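Local coordinates for putative antibiotic biosynthesis monooxygenase (Bordetella bronchiseptica, PDB 3GZ7), which is of unconfirmed function but is probably a monooxygenase of the antibiotic biosynthesis family, a dimeric alpha-beta barrel, at residues 79-83 against 84-88. Numbering follows the deposited sequence.
Sequences DNHMV and DFRQS. With CIT (citric acid), chain C.
Arg86 folds back over the carbonyl side of His81 and Met82, and each part of its chain has a definite neighbour. Its CB lies 3.2 Å from Met82 O, and CG keeps close to both carbonyl oxygens, of His81 and of Met82. A bend at chi2 (-80°) then turns the chain toward a bound citrate, which probably came from the crystallisation liquor. NE donates to citrate O1, and NH2 donates both to O1 and, weakly, to the hydroxyl O7. On the other nitrogen, Arg86 NH1 donates to a water, 3.0 Å away, that in turn donates to Met82 O, linking the guanidinium back to the helix. The selenium of Met82, a selenomethionine, sits over one face of this group, with SE 3.6 Å from Arg86 NH1.

His81 meets the same carboxylate oxygen from a different direction: its NE2 points almost straight at citrate O1 (176°), at 2.5 Å, so short that its exact length is doubtful. Its ring plane is turned 80° from the guanidinium, and the Phe85 CD2 atom lies at its edge, 4.0 Å from His81 CD2. The other ring nitrogen, ND1, is bonded to His110 of strand 107-113, which fixes the rotation of the imidazole. Trp94 and Arg95 of helix 89-98 also hold the citrate, which thus sits where helices 78-85 and 89-98 both reach it, in this ferredoxin-like alpha-beta fold, probably in the pocket.

Backbone evidence places a wider pi-type turn at residues 80-83: Asp84 N, Phe85 N and Arg86 N donate to the carbonyls five residues back, Asp79, Asn80 and His81. On another side of the helix, Asn80 ND2 bonds Asp84 OD2 at 3.0 Å, with the acceptor exactly in the amide plane.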
loop_
_atom_site.group_PDB
_atom_site.type_symbol
_atom_site.label_atom_id
_atom_site.label_comp_id
_atom_site.label_asym_id
_atom_site.label_seq_id
_atom_site.Cartn_x
_atom_site.Cartn_y
_atom_site.Cartn_z
ATOM N N ASP A 79 -16.585 7.925 -1.933
ATOM C CA ASP A 79 -17.779 7.760 -2.821
ATOM C C ASP A 79 -17.426 7.911 -4.296
ATOM O O ASP A 79 -18.074 7.303 -5.144
ATOM C CB ASP A 79 -18.906 8.719 -2.529
ATOM C CG ASP A 79 -19.606 8.445 -1.225
ATOM O OD1 ASP A 79 -19.625 7.313 -0.690
ATOM O OD2 ASP A 79 -20.168 9.423 -0.742
ATOM N N ASN A 80 -16.423 8.720 -4.627
ATOM C CA ASN A 80 -15.994 8.822 -6.041
ATOM C C ASN A 80 -15.634 7.449 -6.563
ATOM O O ASN A 80 -15.913 7.114 -7.715
ATOM C CB ASN A 80 -14.790 9.740 -6.207
ATOM C CG ASN A 80 -15.148 11.219 -6.143
ATOM O OD1 ASN A 80 -14.282 12.063 -5.806
ATOM N ND2 ASN A 80 -16.398 11.551 -6.489
ATOM N N HIS A 81 -15.037 6.634 -5.697
ATOM C CA HIS A 81 -14.794 5.235 -6.030
ATOM C C HIS A 81 -15.994 4.291 -5.904
ATOM O O HIS A 81 -16.369 3.603 -6.852
ATOM C CB HIS A 81 -13.636 4.689 -5.180
ATOM C CG HIS A 81 -13.361 3.251 -5.436
ATOM N ND1 HIS A 81 -13.019 2.387 -4.437
ATOM C CD2 HIS A 81 -13.481 2.511 -6.554
ATOM C CE1 HIS A 81 -12.893 1.171 -4.935
ATOM N NE2 HIS A 81 -13.190 1.214 -6.215
HETATM N N MSE A 82 -16.571 4.228 -4.713
HETATM C CA MSE A 82 -17.476 3.132 -4.363
HETATM C C MSE A 82 -18.883 3.307 -4.906
HETATM O O MSE A 82 -19.584 2.325 -5.132
HETATM C CB MSE A 82 -17.496 2.951 -2.848
HETATM C CG MSE A 82 -16.100 2.457 -2.289
HETATM SE SE MSE A 82 -15.767 0.610 -2.717
HETATM C CE MSE A 82 -17.053 -0.134 -1.534
ATOM N N VAL A 83 -19.271 4.557 -5.143
ATOM C CA VAL A 83 -20.529 4.898 -5.768
ATOM C C VAL A 83 -20.288 5.222 -7.235
ATOM O O VAL A 83 -20.728 4.474 -8.127
ATOM C CB VAL A 83 -21.256 6.081 -4.975
ATOM C CG1 VAL A 83 -22.522 6.613 -5.675
ATOM C CG2 VAL A 83 -21.598 5.655 -3.544
ATOM N N ASP A 84 -19.552 6.311 -7.503
ATOM C CA ASP A 84 -19.431 6.833 -8.890
ATOM C C ASP A 84 -18.717 5.859 -9.857
ATOM O O ASP A 84 -19.272 5.511 -10.913
ATOM C CB ASP A 84 -18.805 8.269 -8.928
ATOM C CG ASP A 84 -19.547 9.247 -8.031
ATOM O OD1 ASP A 84 -20.775 9.097 -7.943
ATOM O OD2 ASP A 84 -18.925 10.124 -7.368
ATOM N N PHE A 85 -17.506 5.440 -9.520
ATOM C CA PHE A 85 -16.756 4.572 -10.422
ATOM C C PHE A 85 -17.447 3.214 -10.536
ATOM O O PHE A 85 -17.639 2.681 -11.630
ATOM C CB PHE A 85 -15.281 4.402 -10.012
ATOM C CG PHE A 85 -14.525 3.413 -10.876
ATOM C CD1 PHE A 85 -14.099 3.766 -12.139
ATOM C CD2 PHE A 85 -14.292 2.125 -10.437
ATOM C CE1 PHE A 85 -13.427 2.843 -12.938
ATOM C CE2 PHE A 85 -13.654 1.198 -11.233
ATOM C CZ PHE A 85 -13.217 1.555 -12.470
ATOM N N ARG A 86 -17.869 2.683 -9.397
ATOM C CA ARG A 86 -18.525 1.382 -9.369
ATOM C C ARG A 86 -19.847 1.290 -10.140
ATOM O O ARG A 86 -20.231 0.213 -10.572
ATOM C CB ARG A 86 -18.709 0.952 -7.919
ATOM C CG ARG A 86 -17.464 0.430 -7.267
ATOM C CD ARG A 86 -17.150 -1.020 -7.640
ATOM N NE ARG A 86 -15.889 -1.407 -7.006
ATOM C CZ ARG A 86 -15.760 -1.879 -5.775
ATOM N NH1 ARG A 86 -16.829 -2.048 -4.975
ATOM N NH2 ARG A 86 -14.541 -2.160 -5.326
ATOM N N GLN A 87 -20.558 2.405 -10.287
ATOM C CA GLN A 87 -21.814 2.428 -11.061
ATOM C C GLN A 87 -21.599 2.792 -12.556
ATOM O O GLN A 87 -22.550 2.857 -13.302
ATOM C CB GLN A 87 -22.813 3.409 -10.422
ATOM C CG GLN A 87 -23.400 2.942 -9.082
ATOM C CD GLN A 87 -24.598 3.749 -8.675
ATOM O OE1 GLN A 87 -24.610 4.414 -7.635
ATOM N NE2 GLN A 87 -25.617 3.722 -9.520
ATOM N N SER A 88 -20.357 3.028 -12.996
ATOM C CA SER A 88 -20.118 3.525 -14.349
ATOM C C SER A 88 -19.846 2.359 -15.262
ATOM O O SER A 88 -19.396 1.297 -14.818
ATOM C CB SER A 88 -18.917 4.455 -14.388
ATOM O OG SER A 88 -17.709 3.719 -14.200
HETATM C C1 CIT C . -12.178 -1.269 -8.395
HETATM O O1 CIT C . -13.113 -0.685 -7.771
HETATM O O2 CIT C . -11.007 -0.784 -8.467
HETATM C C2 CIT C . -12.470 -2.588 -9.041
HETATM C C3 CIT C . -12.080 -3.782 -8.167
HETATM O O7 CIT C . -12.935 -3.736 -7.014
HETATM C C4 CIT C . -10.636 -3.743 -7.700
HETATM C C5 CIT C . -9.579 -3.560 -8.788
HETATM O O3 CIT C . -9.320 -2.451 -9.379
HETATM O O4 CIT C . -8.901 -4.575 -9.060
HETATM C C6 CIT C . -12.390 -5.087 -8.870
HETATM O O5 CIT C . -13.078 -5.934 -8.273
HETATM O O6 CIT C . -11.966 -5.330 -10.030
HETATM O O HOH W 1 -19.437 -0.477 -4.983
#